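Local coordinates for formyltransferase PseJ (Anoxybacillus kamchatkensis G10, PDB 6EDK), which is a formyltransferase-family protein that holds the ligand 1YA in a pocket beside its central mixed sheet, at residues L29-E34 and Y72-I77; A61-V66 and E84-R89. One frame throughout, in Å; residues are numbered along the deposited sequence.

Contact 1 of 2, residues L29-E34 and Y72-I77; sequences LLLGPE and YGYRYI. With 1YA (N-{4-[{[(6S)-2-amino-4-oxo-3,4,5,6,7,8-hexahydropteridin-6-yl]methyl}(formyl)amino]benzoyl}-L-glutamic acid), chain D.
Tyr72 and Leu31 share the one direct backbone hydrogen bond between 29-34 and 72-77: Tyr72 N donates to Leu31 O over 3.0 Å, with an N-H...O angle of 164°. A water extends this tie past the strand end, donating to both Pro33 O (2.8 Å) and Tyr72 O.

Apolar contact centres on the Tyr74 ring. Leu31 CB lies over one face in a CH-pi contact, 4.0 Å from the ring centroid, while its CD1 sits above the ring centre. Tyr76 N approaches the opposite face. Tyr74 CG stands anti to its own nitrogen (chi1 -175°), which lays the ring alongside Leu31; the far hydroxyl bonds to Asp54 O. An apolar leucine suits this place because CB and one methyl both lie over the aromatic face.

Close approach and torsion both explain the glycine: Gly32, with phi 121°, passes its CA 3.8 Å from Tyr72 O, and a beta carbon would collide with that oxygen and jam against Leu31 O. Next to it Pro33 and Arg75 cross at a slant, Pro33 CG 3.6 Å from Arg75 NH1, and Gly73 O lies 3.9 Å above the Arg75 guanidinium, over its centre.

The same loop lines the ligand pocket: Tyr76 O accepts a hydrogen bond from N8 of 1YA at 2.8 Å, and Ile77 CG2 lies near NA2 of 1YA.

The contact lies at the C-terminal ends of parallel strands 27-31 and 68-71, where the pocket sits; strand 48-52 flanks 27-31 on its other side, helix 147-169 borders Tyr72, and the loop leads on to helix 80-85.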
loop_
_atom_site.group_PDB
_atom_site.type_symbol
_atom_site.label_atom_id
_atom_site.label_comp_id
_atom_site.label_asym_id
_atom_site.label_seq_id
_atom_site.Cartn_x
_atom_site.Cartn_y
_atom_site.Cartn_z
ATOM N N LEU A 29 11.506 -10.537 -0.183
ATOM C CA LEU A 29 12.064 -9.285 0.279
ATOM C C LEU A 29 10.878 -8.398 0.685
ATOM O O LEU A 29 10.075 -8.060 -0.178
ATOM C CB LEU A 29 12.838 -8.575 -0.818
ATOM C CG LEU A 29 13.376 -7.197 -0.506
ATOM C CD1 LEU A 29 14.311 -7.240 0.721
ATOM C CD2 LEU A 29 14.110 -6.538 -1.728
ATOM N N LEU A 30 10.851 -7.981 1.937
ATOM C CA LEU A 30 9.835 -7.060 2.463
ATOM C C LEU A 30 10.434 -5.682 2.542
ATOM O O LEU A 30 11.409 -5.469 3.275
ATOM C CB LEU A 30 9.374 -7.555 3.833
ATOM C CG LEU A 30 8.414 -6.735 4.671
ATOM C CD1 LEU A 30 7.129 -6.432 3.890
ATOM C CD2 LEU A 30 8.141 -7.571 5.949
ATOM N N LEU A 31 9.905 -4.764 1.745
ATOM C CA LEU A 31 10.353 -3.392 1.746
ATOM C C LEU A 31 9.467 -2.549 2.649
ATOM O O LEU A 31 8.219 -2.619 2.553
ATOM C CB LEU A 31 10.366 -2.799 0.365
ATOM C CG LEU A 31 11.294 -3.507 -0.642
ATOM C CD1 LEU A 31 11.181 -2.919 -1.989
ATOM C CD2 LEU A 31 12.744 -3.431 -0.122
ATOM N N GLY A 32 10.111 -1.747 3.488
ATOM C CA GLY A 32 9.427 -0.936 4.464
ATOM C C GLY A 32 9.855 -1.241 5.879
ATOM O O GLY A 32 10.824 -1.921 6.122
ATOM N N PRO A 33 9.144 -0.681 6.839
ATOM C CA PRO A 33 9.486 -0.878 8.249
ATOM C C PRO A 33 9.498 -2.344 8.634
ATOM O O PRO A 33 8.768 -3.159 8.066
ATOM C CB PRO A 33 8.366 -0.123 8.996
ATOM C CG PRO A 33 7.859 0.834 8.061
ATOM C CD PRO A 33 8.051 0.301 6.662
ATOM N N GLU A 34 10.327 -2.693 9.639
ATOM C CA GLU A 34 10.323 -4.083 10.083
ATOM C C GLU A 34 8.994 -4.372 10.782
ATOM O O GLU A 34 8.544 -3.598 11.634
ATOM C CB GLU A 34 11.515 -4.417 10.989
ATOM C CG GLU A 34 11.487 -5.852 11.695
ATOM C CD GLU A 34 11.324 -7.158 10.802
ATOM O OE1 GLU A 34 11.276 -7.132 9.542
ATOM O OE2 GLU A 34 11.223 -8.257 11.419
ATOM N N TYR A 72 5.368 -2.413 1.754
ATOM C CA TYR A 72 4.278 -2.020 2.694
ATOM C C TYR A 72 4.886 -0.893 3.511
ATOM O O TYR A 72 5.633 -1.136 4.465
ATOM C CB TYR A 72 3.841 -3.191 3.551
ATOM C CG TYR A 72 2.708 -2.851 4.528
ATOM C CD1 TYR A 72 1.890 -1.765 4.292
ATOM C CD2 TYR A 72 2.472 -3.629 5.675
ATOM C CE1 TYR A 72 0.849 -1.442 5.202
ATOM C CE2 TYR A 72 1.425 -3.286 6.569
ATOM C CZ TYR A 72 0.643 -2.225 6.303
ATOM O OH TYR A 72 -0.421 -1.838 7.150
ATOM N N GLY A 73 4.607 0.327 3.100
ATOM C CA GLY A 73 5.158 1.499 3.735
ATOM C C GLY A 73 6.575 1.824 3.292
ATOM O O GLY A 73 7.281 2.525 4.007
ATOM N N TYR A 74 7.019 1.282 2.172
ATOM C CA TYR A 74 8.352 1.584 1.646
ATOM C C TYR A 74 8.393 3.027 1.164
ATOM O O TYR A 74 7.502 3.483 0.449
ATOM C CB TYR A 74 8.681 0.659 0.500
ATOM C CG TYR A 74 10.077 0.805 -0.034
ATOM C CD1 TYR A 74 11.181 0.684 0.800
ATOM C CD2 TYR A 74 10.292 1.041 -1.393
ATOM C CE1 TYR A 74 12.508 0.792 0.282
ATOM C CE2 TYR A 74 11.606 1.166 -1.918
ATOM C CZ TYR A 74 12.687 1.054 -1.072
ATOM O OH TYR A 74 13.970 1.159 -1.604
ATOM N N ARG A 75 9.436 3.741 1.539
ATOM C CA ARG A 75 9.422 5.179 1.411
ATOM C C ARG A 75 10.005 5.689 0.099
ATOM O O ARG A 75 9.979 6.899 -0.127
ATOM C CB ARG A 75 10.165 5.817 2.597
ATOM C CG ARG A 75 9.257 5.956 3.849
ATOM C CD ARG A 75 10.090 5.989 5.145
ATOM N NE ARG A 75 10.694 4.683 5.442
ATOM C CZ ARG A 75 10.232 3.811 6.343
ATOM N NH1 ARG A 75 9.146 4.094 7.079
ATOM N NH2 ARG A 75 10.870 2.656 6.500
ATOM N N TYR A 76 10.482 4.822 -0.779
ATOM C CA TYR A 76 11.108 5.286 -2.003
ATOM C C TYR A 76 10.462 4.704 -3.239
ATOM O O TYR A 76 9.851 3.611 -3.231
ATOM C CB TYR A 76 12.625 4.932 -1.983
ATOM C CG TYR A 76 13.296 5.411 -0.715
ATOM C CD1 TYR A 76 13.674 6.744 -0.557
ATOM C CD2 TYR A 76 13.507 4.540 0.377
ATOM C CE1 TYR A 76 14.269 7.186 0.612
ATOM C CE2 TYR A 76 14.098 4.986 1.552
ATOM C CZ TYR A 76 14.483 6.314 1.653
ATOM O OH TYR A 76 15.062 6.772 2.811
ATOM N N ILE A 77 10.616 5.454 -4.326
ATOM C CA ILE A 77 10.236 4.978 -5.646
ATOM C C ILE A 77 11.187 3.872 -6.061
ATOM O O ILE A 77 12.406 4.011 -5.929
ATOM C CB ILE A 77 10.246 6.153 -6.638
ATOM C CG1 ILE A 77 9.334 7.256 -6.080
ATOM C CG2 ILE A 77 9.816 5.698 -8.021
ATOM C CD1 ILE A 77 9.509 8.610 -6.716
HETATM N N1 1YA D . 7.752 2.408 -6.451
HETATM C C2 1YA D . 7.140 2.222 -7.785
HETATM N NA2 1YA D . 7.959 2.284 -8.983
HETATM N N3 1YA D . 5.673 1.923 -7.978
HETATM C C4 1YA D . 4.760 1.868 -6.828
HETATM O O4 1YA D . 3.589 1.639 -7.052
HETATM C C4A 1YA D . 5.381 2.068 -5.488
HETATM N N5 1YA D . 4.584 1.950 -4.375
HETATM C C6 1YA D . 5.170 2.631 -3.109
HETATM C C7 1YA D . 6.492 2.383 -2.871
HETATM N N8 1YA D . 7.467 2.486 -4.092
HETATM C C8A 1YA D . 6.899 2.308 -5.291
HETATM C C9 1YA D . 4.904 4.139 -3.325
HETATM N N10 1YA D . 5.282 4.962 -2.160
HETATM C C11 1YA D . 7.209 8.667 -2.857
HETATM C C12 1YA D . 7.866 7.710 -2.101
HETATM C C13 1YA D . 7.250 6.483 -1.879
HETATM C C14 1YA D . 5.989 6.253 -2.401
HETATM C C15 1YA D . 5.335 7.218 -3.145
HETATM C C16 1YA D . 5.952 8.437 -3.372
HETATM C C17 1YA D . 7.848 10.055 -3.115
HETATM N N 1YA D . 6.924 11.196 -2.888
HETATM C CA 1YA D . 7.305 12.621 -3.061
HETATM C CB 1YA D . 7.553 12.926 -4.559
HETATM C CG 1YA D . 6.888 11.904 -5.496
HETATM C CD 1YA D . 6.803 12.411 -6.948
HETATM O OE1 1YA D . 6.102 11.792 -7.796
HETATM O OE2 1YA D . 7.435 13.444 -7.289
HETATM C CT 1YA D . 6.179 13.512 -2.474
HETATM O O2 1YA D . 5.111 13.018 -2.002
HETATM O O1 1YA D . 6.315 14.759 -2.451
HETATM C C18 1YA D . 4.933 4.608 -0.792
HETATM O O5 1YA D . 4.354 3.601 -0.558
HETATM O O 1YA D . 8.976 10.169 -3.437
HETATM O O HOH W 1 6.866 -3.331 6.019
#

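Contact 2 of 2, residues A61-V66 and E84-R89; sequences AILNNV and ERFKQR
Arg85, on the last turn of its helix, reaches across to Leu63 with an extended chain. Its NH1 rests 3.7 Å from Leu63 CB, and NH2 comes near Leu63 O at an angle too poor for a hydrogen bond. A long arginine suits this exposed place, carrying its guanidinium to Leu63 where the charge can meet solvent; Phe86 CZ lies 3.8 Å above one guanidinium face, toward its rim.

Phe86, the first residue to leave helical angles, fills the buried middle. Its CG lies anti to the carbonyl carbon (chi1 -73°), bringing the ring against Leu63 and Val66, which reach it from the same side: CE2 meets Leu63 CD2 at 4.1 Å, and CE1 meets Val66 CG1 at 3.8 Å. Val66 O faces the ring edge, 3.3 Å from CE1, where the slightly positive ring hydrogens suit an oxygen.

A type II turn from Phe86 to Arg89 then doubles the chain back. Arg89, bent at chi3, sets Phe86 CD1 3.7 Å above the centre of its guanidinium, and NH2 donates in the guanidinium plane to Arg85 O (2.7 Å, 159°). That bond fixes the group, with NH1 3.4 Å from Val66 O.

Strand 68-71, helix 80-85 and strand 90-94 form a beta-alpha-beta unit; the type II turn Leu63-Val66 leads into its first strand, 84-89 into its second, and Leu63 and Val66 also pack on Leu29 of strand 27-31.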
loop_
_atom_site.group_PDB
_atom_site.type_symbol
_atom_site.label_atom_id
_atom_site.label_comp_id
_atom_site.label_asym_id
_atom_site.label_seq_id
_atom_site.Cartn_x
_atom_site.Cartn_y
_atom_site.Cartn_z
ATOM N N ALA A 61 23.041 -5.865 -3.848
ATOM C CA ALA A 61 23.039 -7.281 -3.535
ATOM C C ALA A 61 21.821 -7.711 -2.718
ATOM O O ALA A 61 21.536 -8.915 -2.641
ATOM C CB ALA A 61 24.336 -7.656 -2.782
ATOM N N ILE A 62 21.090 -6.759 -2.132
ATOM C CA ILE A 62 19.838 -7.077 -1.415
ATOM C C ILE A 62 18.843 -7.820 -2.323
ATOM O O ILE A 62 18.070 -8.670 -1.863
ATOM C CB ILE A 62 19.234 -5.765 -0.880
ATOM C CG1 ILE A 62 20.144 -5.089 0.157
ATOM C CG2 ILE A 62 17.894 -5.986 -0.246
ATOM C CD1 ILE A 62 20.280 -5.839 1.467
ATOM N N LEU A 63 18.873 -7.543 -3.613
ATOM C CA LEU A 63 18.005 -8.153 -4.582
ATOM C C LEU A 63 18.442 -9.535 -5.056
ATOM O O LEU A 63 17.649 -10.229 -5.703
ATOM C CB LEU A 63 17.887 -7.234 -5.789
ATOM C CG LEU A 63 17.273 -5.874 -5.486
ATOM C CD1 LEU A 63 17.376 -4.968 -6.672
ATOM C CD2 LEU A 63 15.790 -6.044 -5.068
ATOM N N ASN A 64 19.662 -9.974 -4.760
ATOM C CA ASN A 64 20.110 -11.228 -5.341
ATOM C C ASN A 64 19.263 -12.370 -4.818
ATOM O O ASN A 64 19.014 -12.480 -3.614
ATOM C CB ASN A 64 21.575 -11.532 -4.979
ATOM C CG ASN A 64 22.576 -10.489 -5.514
ATOM O OD1 ASN A 64 22.295 -9.692 -6.387
ATOM N ND2 ASN A 64 23.791 -10.544 -4.974
ATOM N N ASN A 65 18.881 -13.269 -5.717
ATOM C CA ASN A 65 18.171 -14.489 -5.378
ATOM C C ASN A 65 16.786 -14.227 -4.755
ATOM O O ASN A 65 16.223 -15.103 -4.082
ATOM C CB ASN A 65 18.998 -15.333 -4.425
ATOM C CG ASN A 65 20.309 -15.766 -5.035
ATOM O OD1 ASN A 65 21.373 -15.590 -4.435
ATOM N ND2 ASN A 65 20.239 -16.306 -6.247
ATOM N N VAL A 66 16.230 -13.062 -4.973
ATOM C CA VAL A 66 14.892 -12.724 -4.450
ATOM C C VAL A 66 13.838 -13.223 -5.427
ATOM O O VAL A 66 13.874 -12.916 -6.622
ATOM C CB VAL A 66 14.777 -11.207 -4.235
ATOM C CG1 VAL A 66 13.259 -10.781 -4.015
ATOM C CG2 VAL A 66 15.613 -10.810 -3.091
ATOM N N GLU A 84 10.969 -3.841 -13.903
ATOM C CA GLU A 84 10.920 -4.779 -15.018
ATOM C C GLU A 84 11.464 -6.134 -14.609
ATOM O O GLU A 84 10.880 -7.167 -14.931
ATOM C CB GLU A 84 11.703 -4.235 -16.211
ATOM C CG GLU A 84 11.492 -5.053 -17.493
ATOM C CD GLU A 84 10.061 -4.935 -18.037
ATOM O OE1 GLU A 84 9.365 -3.946 -17.703
ATOM O OE2 GLU A 84 9.629 -5.833 -18.796
ATOM N N ARG A 85 12.570 -6.154 -13.858
ATOM C CA ARG A 85 13.135 -7.438 -13.453
ATOM C C ARG A 85 12.152 -8.236 -12.628
ATOM O O ARG A 85 12.134 -9.464 -12.682
ATOM C CB ARG A 85 14.414 -7.184 -12.645
ATOM C CG ARG A 85 14.994 -8.431 -11.985
ATOM C CD ARG A 85 16.365 -8.066 -11.343
ATOM N NE ARG A 85 16.862 -9.154 -10.515
ATOM C CZ ARG A 85 17.847 -9.022 -9.617
ATOM N NH1 ARG A 85 18.412 -7.843 -9.406
ATOM N NH2 ARG A 85 18.229 -10.068 -8.909
ATOM N N PHE A 86 11.320 -7.559 -11.840
ATOM C CA PHE A 86 10.392 -8.271 -10.973
ATOM C C PHE A 86 8.943 -8.191 -11.450
ATOM O O PHE A 86 8.032 -8.382 -10.645
ATOM C CB PHE A 86 10.535 -7.737 -9.532
ATOM C CG PHE A 86 11.813 -8.203 -8.857
ATOM C CD1 PHE A 86 11.859 -9.432 -8.252
ATOM C CD2 PHE A 86 12.958 -7.407 -8.880
ATOM C CE1 PHE A 86 13.046 -9.878 -7.652
ATOM C CE2 PHE A 86 14.117 -7.832 -8.310
ATOM C CZ PHE A 86 14.174 -9.080 -7.699
ATOM N N LYS A 87 8.714 -7.977 -12.746
ATOM C CA LYS A 87 7.363 -8.051 -13.300
ATOM C C LYS A 87 6.627 -9.263 -12.759
ATOM O O LYS A 87 7.150 -10.386 -12.765
ATOM C CB LYS A 87 7.376 -8.127 -14.829
ATOM C CG LYS A 87 7.502 -6.754 -15.519
ATOM C CD LYS A 87 6.456 -5.727 -15.011
ATOM C CE LYS A 87 6.118 -4.680 -16.087
ATOM N NZ LYS A 87 5.637 -3.377 -15.534
ATOM N N GLN A 88 5.407 -9.019 -12.276
ATOM C CA GLN A 88 4.502 -10.041 -11.743
ATOM C C GLN A 88 5.094 -10.750 -10.520
ATOM O O GLN A 88 4.592 -11.791 -10.064
ATOM C CB GLN A 88 4.060 -11.031 -12.831
ATOM C CG GLN A 88 3.298 -10.340 -14.038
ATOM C CD GLN A 88 1.920 -9.735 -13.649
ATOM O OE1 GLN A 88 1.743 -8.499 -13.549
ATOM N NE2 GLN A 88 0.933 -10.609 -13.443
ATOM N N ARG A 89 6.103 -10.144 -9.904
ATOM C CA ARG A 89 6.702 -10.694 -8.710
ATOM C C ARG A 89 6.901 -9.631 -7.645
ATOM O O ARG A 89 7.640 -9.871 -6.692
ATOM C CB ARG A 89 8.054 -11.365 -9.029
ATOM C CG ARG A 89 7.989 -12.531 -10.002
ATOM C CD ARG A 89 9.388 -13.256 -10.123
ATOM N NE ARG A 89 10.406 -12.414 -10.759
ATOM C CZ ARG A 89 11.720 -12.485 -10.492
ATOM N NH1 ARG A 89 12.172 -13.352 -9.591
ATOM N NH2 ARG A 89 12.580 -11.674 -11.110
#

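From the N terminus the chain first lays down strand 27-31 and its exit, 29-34, then passes through helix 36-43 and strand 48-52 to the turn 61-66. Strand 68-71 follows, and 72-77 returns to 29-34, so contact 1 closes a loop of 37 residues. Helix 80-85 comes next, and 84-89 comes back to 61-66, closing the shorter loop of contact 2. The segments alternate, so the two loops cross, sharing strand 68-71. Contact 1 joins the strand ends at the ligand side; contact 2 joins the turns entering strands 68-71 and 90-94. Leu29, though in segment 29-34, does not touch 72-77 but meets segment 61-66.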